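Long-range contact in Tll1590 protein (Thermosynechococcus elongatus, PDB 6LDQ), which belongs to the sucrose-phosphate synthase family and carries a glycosyl transferase 4-like domain of the GT-B clan: residues A167-V172 with Q190-P195. Residues are numbered along the deposited sequence; the frame is centred on the assembly and turned at random.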
loop_
_atom_site.group_PDB
_atom_site.type_symbol
_atom_site.label_atom_id
_atom_site.label_comp_id
_atom_site.label_asym_id
_atom_site.label_seq_id
_atom_site.Cartn_x
_atom_site.Cartn_y
_atom_site.Cartn_z
ATOM N N ALA A 167 -11.208 3.204 -2.871
ATOM C CA ALA A 167 -10.395 3.261 -1.666
ATOM C C ALA A 167 -11.004 4.237 -0.667
ATOM O O ALA A 167 -11.675 5.206 -1.035
ATOM C CB ALA A 167 -8.963 3.674 -2.006
ATOM N N ASP A 168 -10.774 3.973 0.617
ATOM C CA ASP A 168 -11.298 4.887 1.624
ATOM C C ASP A 168 -10.555 6.212 1.600
ATOM O O ASP A 168 -11.167 7.270 1.782
ATOM C CB ASP A 168 -11.239 4.238 3.004
ATOM C CG ASP A 168 -12.007 2.952 3.042
ATOM O OD1 ASP A 168 -13.256 3.007 3.005
ATOM O OD2 ASP A 168 -11.369 1.884 3.034
ATOM N N CYS A 169 -9.248 6.183 1.354
ATOM C CA CYS A 169 -8.506 7.431 1.256
ATOM C C CYS A 169 -7.261 7.272 0.397
ATOM O O CYS A 169 -6.506 6.311 0.556
ATOM C CB CYS A 169 -8.105 7.957 2.637
ATOM S SG CYS A 169 -7.160 9.462 2.529
ATOM N N VAL A 170 -7.026 8.253 -0.478
ATOM C CA VAL A 170 -5.845 8.266 -1.333
ATOM C C VAL A 170 -4.910 9.387 -0.899
ATOM O O VAL A 170 -5.308 10.556 -0.872
ATOM C CB VAL A 170 -6.221 8.424 -2.813
ATOM C CG1 VAL A 170 -4.953 8.559 -3.629
ATOM C CG2 VAL A 170 -7.031 7.238 -3.260
ATOM N N ILE A 171 -3.663 9.039 -0.615
ATOM C CA ILE A 171 -2.661 9.980 -0.131
ATOM C C ILE A 171 -1.857 10.519 -1.314
ATOM O O ILE A 171 -1.384 9.754 -2.168
ATOM C CB ILE A 171 -1.755 9.301 0.918
ATOM C CG1 ILE A 171 -2.555 9.083 2.209
ATOM C CG2 ILE A 171 -0.518 10.159 1.197
ATOM C CD1 ILE A 171 -2.554 7.674 2.740
ATOM N N VAL A 172 -1.756 11.847 -1.403
ATOM C CA VAL A 172 -0.891 12.515 -2.367
ATOM C C VAL A 172 0.290 13.110 -1.621
ATOM O O VAL A 172 0.176 13.493 -0.449
ATOM C CB VAL A 172 -1.658 13.605 -3.142
ATOM C CG1 VAL A 172 -2.666 12.963 -4.091
ATOM C CG2 VAL A 172 -2.362 14.535 -2.168
ATOM N N GLN A 190 -11.437 10.638 -1.999
ATOM C CA GLN A 190 -10.896 11.503 -0.958
ATOM C C GLN A 190 -9.375 11.437 -1.006
ATOM O O GLN A 190 -8.795 10.358 -0.858
ATOM C CB GLN A 190 -11.410 11.093 0.424
ATOM C CG GLN A 190 -11.731 12.282 1.349
ATOM C CD GLN A 190 -11.766 11.896 2.821
ATOM O OE1 GLN A 190 -11.532 10.738 3.177
ATOM N NE2 GLN A 190 -12.058 12.869 3.687
ATOM N N THR A 191 -8.735 12.578 -1.244
ATOM C CA THR A 191 -7.287 12.698 -1.204
ATOM C C THR A 191 -6.871 13.464 0.047
ATOM O O THR A 191 -7.585 14.357 0.512
ATOM C CB THR A 191 -6.743 13.399 -2.459
ATOM O OG1 THR A 191 -7.563 14.535 -2.780
ATOM C CG2 THR A 191 -6.729 12.430 -3.670
ATOM N N ARG A 192 -5.709 13.111 0.589
ATOM C CA ARG A 192 -5.144 13.809 1.737
ATOM C C ARG A 192 -3.671 14.061 1.472
ATOM O O ARG A 192 -2.995 13.212 0.886
ATOM C CB ARG A 192 -5.313 12.997 3.024
ATOM C CG ARG A 192 -6.753 12.810 3.432
ATOM C CD ARG A 192 -7.177 13.882 4.425
ATOM N NE ARG A 192 -8.613 14.141 4.355
ATOM C CZ ARG A 192 -9.266 14.947 5.185
ATOM N NH1 ARG A 192 -8.613 15.577 6.161
ATOM N NH2 ARG A 192 -10.574 15.120 5.045
ATOM N N LEU A 193 -3.179 15.215 1.921
ATOM C CA LEU A 193 -1.799 15.624 1.682
ATOM C C LEU A 193 -0.927 15.105 2.808
ATOM O O LEU A 193 -1.058 15.551 3.952
ATOM C CB LEU A 193 -1.675 17.142 1.584
ATOM C CG LEU A 193 -0.274 17.638 1.241
ATOM C CD1 LEU A 193 0.142 17.137 -0.162
ATOM C CD2 LEU A 193 -0.212 19.157 1.288
ATOM N N ILE A 194 -0.032 14.181 2.487
ATOM C CA ILE A 194 1.049 13.785 3.378
ATOM C C ILE A 194 2.358 13.951 2.618
ATOM O O ILE A 194 2.717 13.115 1.786
ATOM C CB ILE A 194 0.873 12.346 3.888
ATOM C CG1 ILE A 194 -0.568 12.110 4.345
ATOM C CG2 ILE A 194 1.860 12.058 5.017
ATOM C CD1 ILE A 194 -0.987 12.915 5.553
ATOM N N PRO A 195 3.088 15.033 2.865
ATOM C CA PRO A 195 4.115 15.467 1.915
ATOM C C PRO A 195 5.360 14.600 1.952
ATOM O O PRO A 195 5.747 14.056 2.988
ATOM C CB PRO A 195 4.432 16.900 2.361
ATOM C CG PRO A 195 3.363 17.258 3.373
ATOM C CD PRO A 195 2.944 15.975 3.989
HETATM O O HOH W 1 -11.106 7.524 -2.412
#
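The amide of Val170 meets the carbonyl of Gln190 in the shortest hydrogen bond between the two segments, N to O 2.8 Å and nearly straight (174° at the hydrogen). Val170 O then accepts Arg192 N, the most bent of the four at 147°, while Thr191 CA also directs its hydrogen at this oxygen. Val172 N donates to Arg192 O, and Val172 O takes Ile194 N at 3.0 Å, so Val170 and Val172 each use both backbone groups toward segment 190-195, whereas Cys169 and Ile171 turn theirs the other way, Cys169 to His133 and Ile171 to His133 and Tyr135. Ahead of the first of these bonds, a water joins the two segments, donating to Ala167 O and accepting from Gln190 N.

Side chains alternate between the faces. On one, Cys169 SG, swung anti to its backbone N (chi1 178°), rests against the aliphatic root of Arg192, 3.5 Å from CG; farther along, Ile171 CG2 lies 3.7 Å from Ile194 CG1, the two side chains crossing at a slant. Helix 200-216 packs on this face, touching Cys169, Ile171 and Ile194. On the other, Val172 sends CG1 to Thr191 CG2 (4.1 Å) and CG2 toward Leu193 CD1, with helix 175-185 above it. Thr191 OG1 is hydrogen-bonded to Glu178 of that helix, which probably helps hold the rotamer in which CG2 faces Val172.

Strand 169-172, helix 175-185 and strand 191-193 thus form a parallel beta-alpha-beta unit, which ends the sheet with 191-193 as its outermost strand, consistent with the Rossmann-like architecture of GT-B glycosyltransferase domains.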